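Local coordinates for hypothetical protein PH1313 (Pyrococcus horikoshii, PDB 1VBK) that probably binds RNA and ATP through a THUMP-containing, ThiI-like architecture, and is a putative thiamine-biosynthesis protein whose exact role is not established, at residues A[1-10]-A[70-79]; A[102-112]-A[140-151]. All blocks are in the same frame, centred on the assembly; numbering follows the deposited sequence.

Contact 1 (A[1-10]-A[70-79])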
loop_
_atom_site.group_PDB
_atom_site.type_symbol
_atom_site.label_atom_id
_atom_site.label_comp_id
_atom_site.label_asym_id
_atom_site.label_seq_id
_atom_site.Cartn_x
_atom_site.Cartn_y
_atom_site.Cartn_z
ATOM N N MET A 1 -11.053 -40.795 8.470
ATOM C CA MET A 1 -10.670 -39.785 7.440
ATOM C C MET A 1 -9.212 -39.375 7.612
ATOM O O MET A 1 -8.618 -39.605 8.668
ATOM C CB MET A 1 -11.581 -38.561 7.551
ATOM C CG MET A 1 -13.058 -38.911 7.436
ATOM S SD MET A 1 -14.146 -37.486 7.503
ATOM C CE MET A 1 -14.150 -37.152 9.270
ATOM N N ASN A 2 -8.639 -38.770 6.574
ATOM C CA ASN A 2 -7.247 -38.358 6.630
ATOM C C ASN A 2 -6.890 -37.034 5.950
ATOM O O ASN A 2 -5.718 -36.669 5.900
ATOM C CB ASN A 2 -6.347 -39.481 6.096
ATOM C CG ASN A 2 -6.827 -40.043 4.768
ATOM O OD1 ASN A 2 -7.680 -39.460 4.102
ATOM N ND2 ASN A 2 -6.263 -41.176 4.370
ATOM N N VAL A 3 -7.884 -36.317 5.423
ATOM C CA VAL A 3 -7.615 -35.016 4.804
ATOM C C VAL A 3 -8.804 -34.073 4.948
ATOM O O VAL A 3 -9.878 -34.454 5.419
ATOM C CB VAL A 3 -7.317 -35.114 3.271
ATOM C CG1 VAL A 3 -6.245 -36.166 2.981
ATOM C CG2 VAL A 3 -8.601 -35.424 2.515
ATOM N N VAL A 4 -8.585 -32.827 4.548
ATOM C CA VAL A 4 -9.636 -31.824 4.538
ATOM C C VAL A 4 -9.553 -31.187 3.154
ATOM O O VAL A 4 -8.484 -30.739 2.736
ATOM C CB VAL A 4 -9.430 -30.714 5.598
ATOM C CG1 VAL A 4 -10.488 -29.636 5.414
ATOM C CG2 VAL A 4 -9.538 -31.295 7.009
ATOM N N ILE A 5 -10.671 -31.188 2.434
ATOM C CA ILE A 5 -10.732 -30.577 1.113
ATOM C C ILE A 5 -11.187 -29.137 1.313
ATOM O O ILE A 5 -12.216 -28.884 1.942
ATOM C CB ILE A 5 -11.767 -31.275 0.197
ATOM C CG1 ILE A 5 -11.423 -32.760 0.038
ATOM C CG2 ILE A 5 -11.797 -30.591 -1.172
ATOM C CD1 ILE A 5 -12.511 -33.556 -0.667
ATOM N N VAL A 6 -10.412 -28.195 0.794
ATOM C CA VAL A 6 -10.751 -26.786 0.908
ATOM C C VAL A 6 -11.062 -26.274 -0.495
ATOM O O VAL A 6 -10.216 -26.347 -1.387
ATOM C CB VAL A 6 -9.585 -25.987 1.508
ATOM C CG1 VAL A 6 -9.925 -24.487 1.531
ATOM C CG2 VAL A 6 -9.301 -26.492 2.920
ATOM N N ARG A 7 -12.281 -25.778 -0.686
ATOM C CA ARG A 7 -12.706 -25.272 -1.991
ATOM C C ARG A 7 -12.805 -23.757 -1.961
ATOM O O ARG A 7 -13.215 -23.174 -0.960
ATOM C CB ARG A 7 -14.058 -25.878 -2.383
ATOM C CG ARG A 7 -14.096 -27.394 -2.235
ATOM C CD ARG A 7 -15.391 -28.010 -2.768
ATOM N NE ARG A 7 -15.410 -29.443 -2.504
ATOM C CZ ARG A 7 -15.756 -29.981 -1.337
ATOM N NH1 ARG A 7 -16.127 -29.204 -0.324
ATOM N NH2 ARG A 7 -15.696 -31.296 -1.170
ATOM N N TYR A 8 -12.441 -23.127 -3.073
ATOM C CA TYR A 8 -12.460 -21.672 -3.162
ATOM C C TYR A 8 -12.730 -21.205 -4.582
ATOM O O TYR A 8 -12.810 -22.009 -5.515
ATOM C CB TYR A 8 -11.115 -21.121 -2.683
ATOM C CG TYR A 8 -9.937 -21.813 -3.330
ATOM C CD1 TYR A 8 -9.449 -21.393 -4.569
ATOM C CD2 TYR A 8 -9.341 -22.923 -2.724
ATOM C CE1 TYR A 8 -8.395 -22.061 -5.192
ATOM C CE2 TYR A 8 -8.292 -23.603 -3.340
ATOM C CZ TYR A 8 -7.825 -23.166 -4.573
ATOM O OH TYR A 8 -6.802 -23.845 -5.196
ATOM N N GLY A 9 -12.857 -19.894 -4.742
ATOM C CA GLY A 9 -13.118 -19.337 -6.053
ATOM C C GLY A 9 -14.586 -19.465 -6.392
ATOM O O GLY A 9 -15.197 -20.507 -6.148
ATOM N N GLU A 10 -15.162 -18.402 -6.943
ATOM C CA GLU A 10 -16.569 -18.421 -7.313
ATOM C C GLU A 10 -16.844 -17.489 -8.490
ATOM O O GLU A 10 -16.324 -16.373 -8.552
ATOM C CB GLU A 10 -17.433 -18.049 -6.103
ATOM C CG GLU A 10 -17.014 -16.776 -5.387
ATOM C CD GLU A 10 -17.644 -16.660 -4.008
ATOM O OE1 GLU A 10 -18.883 -16.789 -3.909
ATOM O OE2 GLU A 10 -16.901 -16.439 -3.026
ATOM N N GLY A 70 -12.149 -16.486 2.232
ATOM C CA GLY A 70 -11.694 -16.921 0.926
ATOM C C GLY A 70 -12.077 -18.367 0.657
ATOM O O GLY A 70 -11.973 -18.849 -0.474
ATOM N N ILE A 71 -12.512 -19.059 1.706
ATOM C CA ILE A 71 -12.914 -20.457 1.596
ATOM C C ILE A 71 -14.416 -20.538 1.371
ATOM O O ILE A 71 -15.198 -19.970 2.141
ATOM C CB ILE A 71 -12.554 -21.240 2.882
ATOM C CG1 ILE A 71 -11.032 -21.314 3.036
ATOM C CG2 ILE A 71 -13.145 -22.651 2.826
ATOM C CD1 ILE A 71 -10.585 -21.997 4.331
ATOM N N VAL A 72 -14.812 -21.227 0.303
ATOM C CA VAL A 72 -16.227 -21.393 -0.022
ATOM C C VAL A 72 -16.815 -22.575 0.748
ATOM O O VAL A 72 -17.904 -22.471 1.316
ATOM C CB VAL A 72 -16.433 -21.597 -1.539
ATOM C CG1 VAL A 72 -17.905 -21.862 -1.834
ATOM C CG2 VAL A 72 -15.968 -20.354 -2.291
ATOM N N SER A 73 -16.104 -23.699 0.769
ATOM C CA SER A 73 -16.580 -24.859 1.521
ATOM C C SER A 73 -15.438 -25.766 1.955
ATOM O O SER A 73 -14.361 -25.776 1.350
ATOM C CB SER A 73 -17.628 -25.657 0.732
ATOM O OG SER A 73 -17.083 -26.281 -0.412
ATOM N N ILE A 74 -15.697 -26.529 3.012
ATOM C CA ILE A 74 -14.717 -27.425 3.605
ATOM C C ILE A 74 -15.284 -28.839 3.776
ATOM O O ILE A 74 -16.402 -29.003 4.257
ATOM C CB ILE A 74 -14.319 -26.885 4.994
ATOM C CG1 ILE A 74 -13.878 -25.427 4.864
ATOM C CG2 ILE A 74 -13.214 -27.730 5.606
ATOM C CD1 ILE A 74 -13.771 -24.707 6.180
ATOM N N SER A 75 -14.505 -29.853 3.399
ATOM C CA SER A 75 -14.957 -31.237 3.541
ATOM C C SER A 75 -13.937 -32.203 4.130
ATOM O O SER A 75 -12.944 -32.532 3.482
ATOM C CB SER A 75 -15.397 -31.821 2.187
ATOM O OG SER A 75 -16.615 -31.264 1.719
ATOM N N PRO A 76 -14.156 -32.655 5.374
ATOM C CA PRO A 76 -13.213 -33.614 5.966
ATOM C C PRO A 76 -13.420 -34.810 5.035
ATOM O O PRO A 76 -14.549 -35.056 4.615
ATOM C CB PRO A 76 -13.815 -33.886 7.344
ATOM C CG PRO A 76 -14.550 -32.620 7.657
ATOM C CD PRO A 76 -15.195 -32.265 6.341
ATOM N N ALA A 77 -12.374 -35.551 4.699
ATOM C CA ALA A 77 -12.562 -36.667 3.785
ATOM C C ALA A 77 -11.541 -37.782 3.926
ATOM O O ALA A 77 -10.513 -37.620 4.578
ATOM C CB ALA A 77 -12.550 -36.152 2.343
ATOM N N MET A 78 -11.851 -38.917 3.302
ATOM C CA MET A 78 -10.959 -40.067 3.294
ATOM C C MET A 78 -10.326 -40.132 1.915
ATOM O O MET A 78 -11.030 -40.119 0.902
ATOM C CB MET A 78 -11.721 -41.370 3.543
ATOM C CG MET A 78 -12.238 -41.548 4.954
ATOM S SD MET A 78 -13.055 -43.145 5.149
ATOM C CE MET A 78 -11.714 -44.159 5.798
ATOM N N GLU A 79 -9.000 -40.191 1.880
ATOM C CA GLU A 79 -8.269 -40.283 0.621
ATOM C C GLU A 79 -7.906 -41.743 0.377
ATOM O O GLU A 79 -7.389 -42.414 1.267
ATOM C CB GLU A 79 -6.984 -39.456 0.683
ATOM C CG GLU A 79 -6.093 -39.621 -0.542
ATOM C CD GLU A 79 -4.681 -39.132 -0.296
ATOM O OE1 GLU A 79 -4.518 -37.971 0.128
ATOM O OE2 GLU A 79 -3.735 -39.913 -0.524
HETATM O O HOH W 1 -13.193 -18.000 -2.794
#
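Ile5 and Ser75 form a hydrogen-bonded antiparallel pair where strands 3-8 and 71-79 meet in the sheet of the ThiI ferredoxin-like domain, the strand axes 156° apart. Main-chain bonds set the register: Ile5 and Ser75 bond in both directions, Ile5 N to Ser75 O measuring 2.8 Å, while Arg7 N donates to Ser73 O. Classic beta bulges interrupt the ladder twice. Ala77 O accepts from both Asn2 N and Val3 N, and Arg7 O takes Val72 N together with a weak bond from Ser73 N. Beyond the first bulge the Asn2 amide prolongs the ladder, its OD1 receiving Glu79 N on an in-plane lone pair at 2.7 Å.

The main side-chain polar contact is made by Arg7. With CG anti to the carbonyl carbon (chi1 -50°) and the chain extended to NE, its guanidinium runs past Ser73 to Ser75. Arg7 NH1 donates to Ser73 OG at 3.1 Å and to Ser75 OG at 2.9 Å, both hydroxyls near the guanidinium plane and Ser75 OG exactly in it, and NH2 adds a weak bond to the same Ser75 OG. Ile5 CG2 lies against one face, off toward its rim. Outside the pair, Arg7 NE forms a salt bridge with Glu155 and Ser75 OG bonds to Glu166 O, tying this face to strand 150-157 and the 166-167 loop. A leucine in place of the arginine would probably leave both serine hydroxyls without their shared donor and Glu155 without this salt bridge.

Among the apolar contacts, the Val6 and Ile71 side chains cross at about a right angle, CG1 against CG1 at 3.7 Å. Helix 58-65 partly covers the face carrying Val4, Val6, Ile74 and Pro76, where packing is tightest between Val4 CG1 and Ile74 CG2, 3.3 Å apart.

Contact 2 (A[102-112]-A[140-151]); sequences VGKERPKFRVT and NCEVDLKNYDIE
Lys108 and Phe109 lie between two parallel partners, strands 142-143 and 150-151, in the THUMP domain; strand 108-115, helix 124-138 and strand 142-143 form a beta-alpha-beta unit. Phe109 N donates to Glu142 O, and Phe109 O receives Asp144 N. On the other side Lys108 O takes two donors, Asp149 N at 2.7 Å and Ile150 N, while Asp149 OD1 returns an anti lone pair to Lys108 N in a bond that is almost straight (173°).

The side chains of Arg106, Lys108, Glu142 and Asp144 form a salt-bridge network. Lys108 NZ, swung over by a bend at chi4 (-72°), reaches Glu142 OE2 at 2.7 Å and Asp144 OD2 at 2.9 Å. The other Glu142 oxygen, OE1, sits at the edge of the Arg106 guanidinium, 3.1 Å from NE, and Cys141 O lies over one face of that group. Arg106 NH1 also bonds to Asn140 OD1. A separate salt bridge joins Lys104 NZ to Asp149 OD2.

The Phe109 ring packs obliquely against Cys141 SG and Val143 CG2, and Phe95 of helix 84-102 meets it edge-to-face, while Ile135 of helix 124-138 adds a further apolar contact. At the far end Thr112 OG1 donates to Glu151 OE2, and Arg110 lays its aliphatic chain across Tyr148 in a CH-pi contact, with CG 3.9 Å from the ring centroid and nearly on the ring normal.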
loop_
_atom_site.group_PDB
_atom_site.type_symbol
_atom_site.label_atom_id
_atom_site.label_comp_id
_atom_site.label_asym_id
_atom_site.label_seq_id
_atom_site.Cartn_x
_atom_site.Cartn_y
_atom_site.Cartn_z
ATOM N N VAL A 102 -27.640 -40.109 11.359
ATOM C CA VAL A 102 -28.946 -39.636 10.899
ATOM C C VAL A 102 -30.048 -40.355 11.685
ATOM O O VAL A 102 -31.027 -39.737 12.105
ATOM C CB VAL A 102 -29.114 -39.874 9.380
ATOM C CG1 VAL A 102 -30.549 -39.597 8.953
ATOM C CG2 VAL A 102 -28.159 -38.950 8.612
ATOM N N GLY A 103 -29.878 -41.660 11.876
ATOM C CA GLY A 103 -30.826 -42.437 12.661
ATOM C C GLY A 103 -32.175 -42.783 12.059
ATOM O O GLY A 103 -33.169 -42.889 12.782
ATOM N N LYS A 104 -32.221 -42.958 10.744
ATOM C CA LYS A 104 -33.473 -43.313 10.083
ATOM C C LYS A 104 -33.377 -44.715 9.502
ATOM O O LYS A 104 -32.289 -45.181 9.168
ATOM C CB LYS A 104 -33.785 -42.310 8.972
ATOM C CG LYS A 104 -34.100 -40.916 9.476
ATOM C CD LYS A 104 -34.393 -39.967 8.322
ATOM C CE LYS A 104 -34.775 -38.584 8.825
ATOM N NZ LYS A 104 -35.207 -37.688 7.705
ATOM N N GLU A 105 -34.516 -45.389 9.377
ATOM C CA GLU A 105 -34.533 -46.737 8.823
ATOM C C GLU A 105 -34.155 -46.705 7.348
ATOM O O GLU A 105 -33.394 -47.549 6.868
ATOM C CB GLU A 105 -35.928 -47.351 8.908
ATOM C CG GLU A 105 -36.735 -47.013 10.136
ATOM C CD GLU A 105 -38.198 -47.342 9.927
ATOM O OE1 GLU A 105 -38.495 -48.509 9.593
ATOM O OE2 GLU A 105 -39.046 -46.434 10.083
ATOM N N ARG A 106 -34.701 -45.725 6.635
ATOM C CA ARG A 106 -34.480 -45.608 5.201
ATOM C C ARG A 106 -34.149 -44.174 4.800
ATOM O O ARG A 106 -34.999 -43.438 4.291
ATOM C CB ARG A 106 -35.743 -46.096 4.479
ATOM C CG ARG A 106 -35.674 -46.191 2.961
ATOM C CD ARG A 106 -37.094 -46.426 2.438
ATOM N NE ARG A 106 -37.224 -46.317 0.988
ATOM C CZ ARG A 106 -36.936 -47.292 0.132
ATOM N NH1 ARG A 106 -36.494 -48.462 0.577
ATOM N NH2 ARG A 106 -37.104 -47.100 -1.169
ATOM N N PRO A 107 -32.896 -43.754 5.032
ATOM C CA PRO A 107 -32.464 -42.397 4.689
ATOM C C PRO A 107 -32.465 -42.128 3.184
ATOM O O PRO A 107 -32.276 -43.041 2.373
ATOM C CB PRO A 107 -31.056 -42.324 5.287
ATOM C CG PRO A 107 -30.567 -43.758 5.175
ATOM C CD PRO A 107 -31.792 -44.531 5.629
ATOM N N LYS A 108 -32.701 -40.873 2.818
ATOM C CA LYS A 108 -32.679 -40.467 1.415
ATOM C C LYS A 108 -31.249 -39.999 1.143
ATOM O O LYS A 108 -30.642 -39.344 1.997
ATOM C CB LYS A 108 -33.656 -39.313 1.175
ATOM C CG LYS A 108 -35.131 -39.716 1.194
ATOM C CD LYS A 108 -36.011 -38.476 1.176
ATOM C CE LYS A 108 -37.481 -38.817 0.994
ATOM N NZ LYS A 108 -37.773 -39.272 -0.391
ATOM N N PHE A 109 -30.713 -40.326 -0.030
ATOM C CA PHE A 109 -29.345 -39.929 -0.357
ATOM C C PHE A 109 -29.099 -39.688 -1.842
ATOM O O PHE A 109 -29.944 -39.980 -2.689
ATOM C CB PHE A 109 -28.357 -41.011 0.108
ATOM C CG PHE A 109 -28.201 -42.166 -0.866
ATOM C CD1 PHE A 109 -29.219 -43.101 -1.039
ATOM C CD2 PHE A 109 -27.028 -42.316 -1.605
ATOM C CE1 PHE A 109 -29.070 -44.170 -1.934
ATOM C CE2 PHE A 109 -26.868 -43.381 -2.502
ATOM C CZ PHE A 109 -27.889 -44.310 -2.667
ATOM N N ARG A 110 -27.919 -39.145 -2.137
ATOM C CA ARG A 110 -27.493 -38.927 -3.508
ATOM C C ARG A 110 -25.979 -39.025 -3.501
ATOM O O ARG A 110 -25.351 -38.960 -2.446
ATOM C CB ARG A 110 -27.913 -37.547 -4.027
ATOM C CG ARG A 110 -27.148 -36.364 -3.448
ATOM C CD ARG A 110 -27.184 -35.196 -4.441
ATOM N NE ARG A 110 -26.358 -35.507 -5.602
ATOM C CZ ARG A 110 -26.641 -35.156 -6.853
ATOM N NH1 ARG A 110 -27.744 -34.468 -7.125
ATOM N NH2 ARG A 110 -25.821 -35.510 -7.836
ATOM N N VAL A 111 -25.399 -39.217 -4.673
ATOM C CA VAL A 111 -23.954 -39.287 -4.798
ATOM C C VAL A 111 -23.585 -38.135 -5.718
ATOM O O VAL A 111 -24.265 -37.881 -6.719
ATOM C CB VAL A 111 -23.478 -40.626 -5.425
ATOM C CG1 VAL A 111 -21.950 -40.638 -5.530
ATOM C CG2 VAL A 111 -23.939 -41.806 -4.564
ATOM N N THR A 112 -22.528 -37.421 -5.359
ATOM C CA THR A 112 -22.067 -36.290 -6.146
ATOM C C THR A 112 -20.603 -36.558 -6.449
ATOM O O THR A 112 -19.777 -36.631 -5.542
ATOM C CB THR A 112 -22.228 -34.969 -5.354
ATOM O OG1 THR A 112 -23.608 -34.796 -4.997
ATOM C CG2 THR A 112 -21.778 -33.778 -6.191
ATOM N N ASN A 140 -30.688 -50.191 3.377
ATOM C CA ASN A 140 -32.070 -49.812 3.133
ATOM C C ASN A 140 -32.000 -48.301 3.007
ATOM O O ASN A 140 -31.702 -47.595 3.972
ATOM C CB ASN A 140 -32.972 -50.195 4.307
ATOM C CG ASN A 140 -34.425 -49.820 4.067
ATOM O OD1 ASN A 140 -34.818 -49.498 2.945
ATOM N ND2 ASN A 140 -35.229 -49.870 5.119
ATOM N N CYS A 141 -32.237 -47.804 1.803
ATOM C CA CYS A 141 -32.178 -46.374 1.565
ATOM C C CYS A 141 -32.888 -46.053 0.266
ATOM O O CYS A 141 -33.426 -46.941 -0.394
ATOM C CB CYS A 141 -30.720 -45.906 1.505
ATOM S SG CYS A 141 -29.704 -46.792 0.294
ATOM N N GLU A 142 -32.866 -44.784 -0.113
ATOM C CA GLU A 142 -33.568 -44.351 -1.308
ATOM C C GLU A 142 -32.907 -43.129 -1.918
ATOM O O GLU A 142 -32.529 -42.204 -1.211
ATOM C CB GLU A 142 -35.007 -44.038 -0.905
ATOM C CG GLU A 142 -35.866 -43.336 -1.907
ATOM C CD GLU A 142 -37.195 -42.959 -1.287
ATOM O OE1 GLU A 142 -37.889 -43.872 -0.790
ATOM O OE2 GLU A 142 -37.541 -41.759 -1.279
ATOM N N VAL A 143 -32.771 -43.131 -3.239
ATOM C CA VAL A 143 -32.163 -42.007 -3.929
ATOM C C VAL A 143 -33.147 -40.848 -4.028
ATOM O O VAL A 143 -34.307 -41.035 -4.386
ATOM C CB VAL A 143 -31.718 -42.395 -5.364
ATOM C CG1 VAL A 143 -31.245 -41.153 -6.121
ATOM C CG2 VAL A 143 -30.602 -43.431 -5.305
ATOM N N ASP A 144 -32.683 -39.653 -3.684
ATOM C CA ASP A 144 -33.499 -38.446 -3.783
ATOM C C ASP A 144 -32.515 -37.315 -4.039
ATOM O O ASP A 144 -31.737 -36.951 -3.162
ATOM C CB ASP A 144 -34.279 -38.187 -2.494
ATOM C CG ASP A 144 -35.363 -37.131 -2.677
ATOM O OD1 ASP A 144 -35.061 -36.053 -3.235
ATOM O OD2 ASP A 144 -36.515 -37.373 -2.263
ATOM N N LEU A 145 -32.545 -36.775 -5.251
ATOM C CA LEU A 145 -31.632 -35.704 -5.645
ATOM C C LEU A 145 -31.996 -34.325 -5.100
ATOM O O LEU A 145 -31.149 -33.437 -5.047
ATOM C CB LEU A 145 -31.548 -35.640 -7.175
ATOM C CG LEU A 145 -31.277 -36.966 -7.896
ATOM C CD1 LEU A 145 -31.322 -36.742 -9.396
ATOM C CD2 LEU A 145 -29.926 -37.532 -7.471
ATOM N N LYS A 146 -33.247 -34.142 -4.695
ATOM C CA LYS A 146 -33.685 -32.848 -4.175
ATOM C C LYS A 146 -33.560 -32.748 -2.657
ATOM O O LYS A 146 -32.906 -31.840 -2.135
ATOM C CB LYS A 146 -35.129 -32.574 -4.609
ATOM C CG LYS A 146 -36.092 -33.707 -4.311
ATOM C CD LYS A 146 -37.406 -33.535 -5.057
ATOM C CE LYS A 146 -38.240 -34.806 -5.001
ATOM N NZ LYS A 146 -39.455 -34.714 -5.861
ATOM N N ASN A 147 -34.191 -33.675 -1.947
ATOM C CA ASN A 147 -34.124 -33.676 -0.495
ATOM C C ASN A 147 -33.454 -34.963 -0.047
ATOM O O ASN A 147 -33.980 -36.056 -0.257
ATOM C CB ASN A 147 -35.527 -33.570 0.106
ATOM C CG ASN A 147 -36.303 -32.388 -0.440
ATOM O OD1 ASN A 147 -37.104 -32.528 -1.367
ATOM N ND2 ASN A 147 -36.054 -31.211 0.118
ATOM N N TYR A 148 -32.282 -34.832 0.559
ATOM C CA TYR A 148 -31.547 -36.001 1.018
ATOM C C TYR A 148 -30.968 -35.805 2.408
ATOM O O TYR A 148 -30.581 -34.692 2.779
ATOM C CB TYR A 148 -30.418 -36.334 0.035
ATOM C CG TYR A 148 -29.659 -35.120 -0.474
ATOM C CD1 TYR A 148 -30.097 -34.420 -1.602
ATOM C CD2 TYR A 148 -28.508 -34.676 0.170
ATOM C CE1 TYR A 148 -29.400 -33.306 -2.075
ATOM C CE2 TYR A 148 -27.805 -33.564 -0.293
ATOM C CZ TYR A 148 -28.256 -32.887 -1.413
ATOM O OH TYR A 148 -27.559 -31.792 -1.865
ATOM N N ASP A 149 -30.919 -36.895 3.172
ATOM C CA ASP A 149 -30.359 -36.875 4.520
ATOM C C ASP A 149 -28.846 -37.033 4.418
ATOM O O ASP A 149 -28.100 -36.583 5.288
ATOM C CB ASP A 149 -30.878 -38.053 5.357
ATOM C CG ASP A 149 -32.382 -38.041 5.524
ATOM O OD1 ASP A 149 -33.041 -38.906 4.913
ATOM O OD2 ASP A 149 -32.896 -37.169 6.263
ATOM N N ILE A 150 -28.407 -37.696 3.355
ATOM C CA ILE A 150 -26.990 -37.981 3.161
ATOM C C ILE A 150 -26.497 -37.716 1.749
ATOM O O ILE A 150 -27.156 -38.069 0.774
ATOM C CB ILE A 150 -26.699 -39.468 3.462
ATOM C CG1 ILE A 150 -27.064 -39.795 4.911
ATOM C CG2 ILE A 150 -25.234 -39.792 3.171
ATOM C CD1 ILE A 150 -27.128 -41.285 5.196
ATOM N N GLU A 151 -25.329 -37.093 1.642
ATOM C CA GLU A 151 -24.736 -36.863 0.338
ATOM C C GLU A 151 -23.344 -37.470 0.355
ATOM O O GLU A 151 -22.524 -37.118 1.197
ATOM C CB GLU A 151 -24.617 -35.377 0.008
ATOM C CG GLU A 151 -23.858 -35.149 -1.296
ATOM C CD GLU A 151 -23.563 -33.692 -1.565
ATOM O OE1 GLU A 151 -23.035 -33.017 -0.654
ATOM O OE2 GLU A 151 -23.849 -33.227 -2.690
HETATM O O HOH W 2 -35.760 -38.901 4.926
HETATM O O HOH W 3 -29.114 -32.358 -5.920
#

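In the fold
Contacts 1 and 2 follow one another along the chain, the first in the ThiI ferredoxin-like domain, the second in the THUMP domain. Their centres lie about 22 Å apart and their nearest atoms about 7 Å, so they do not touch. What joins them is one mixed sheet: strand 71-81 pairs with 160-164, which pairs with 150-157, and that strand lies beside 108-115. Contact 1 sits nearer the centre of the folded chain, about 11 Å from it against about 28 Å for contact 2. In contact 2 the side chain of Val143 is about 4 Å from a bound MRD, a methylpentanediol probably from the crystallisation liquor. This molecule is hydrogen-bonded to Val111 N.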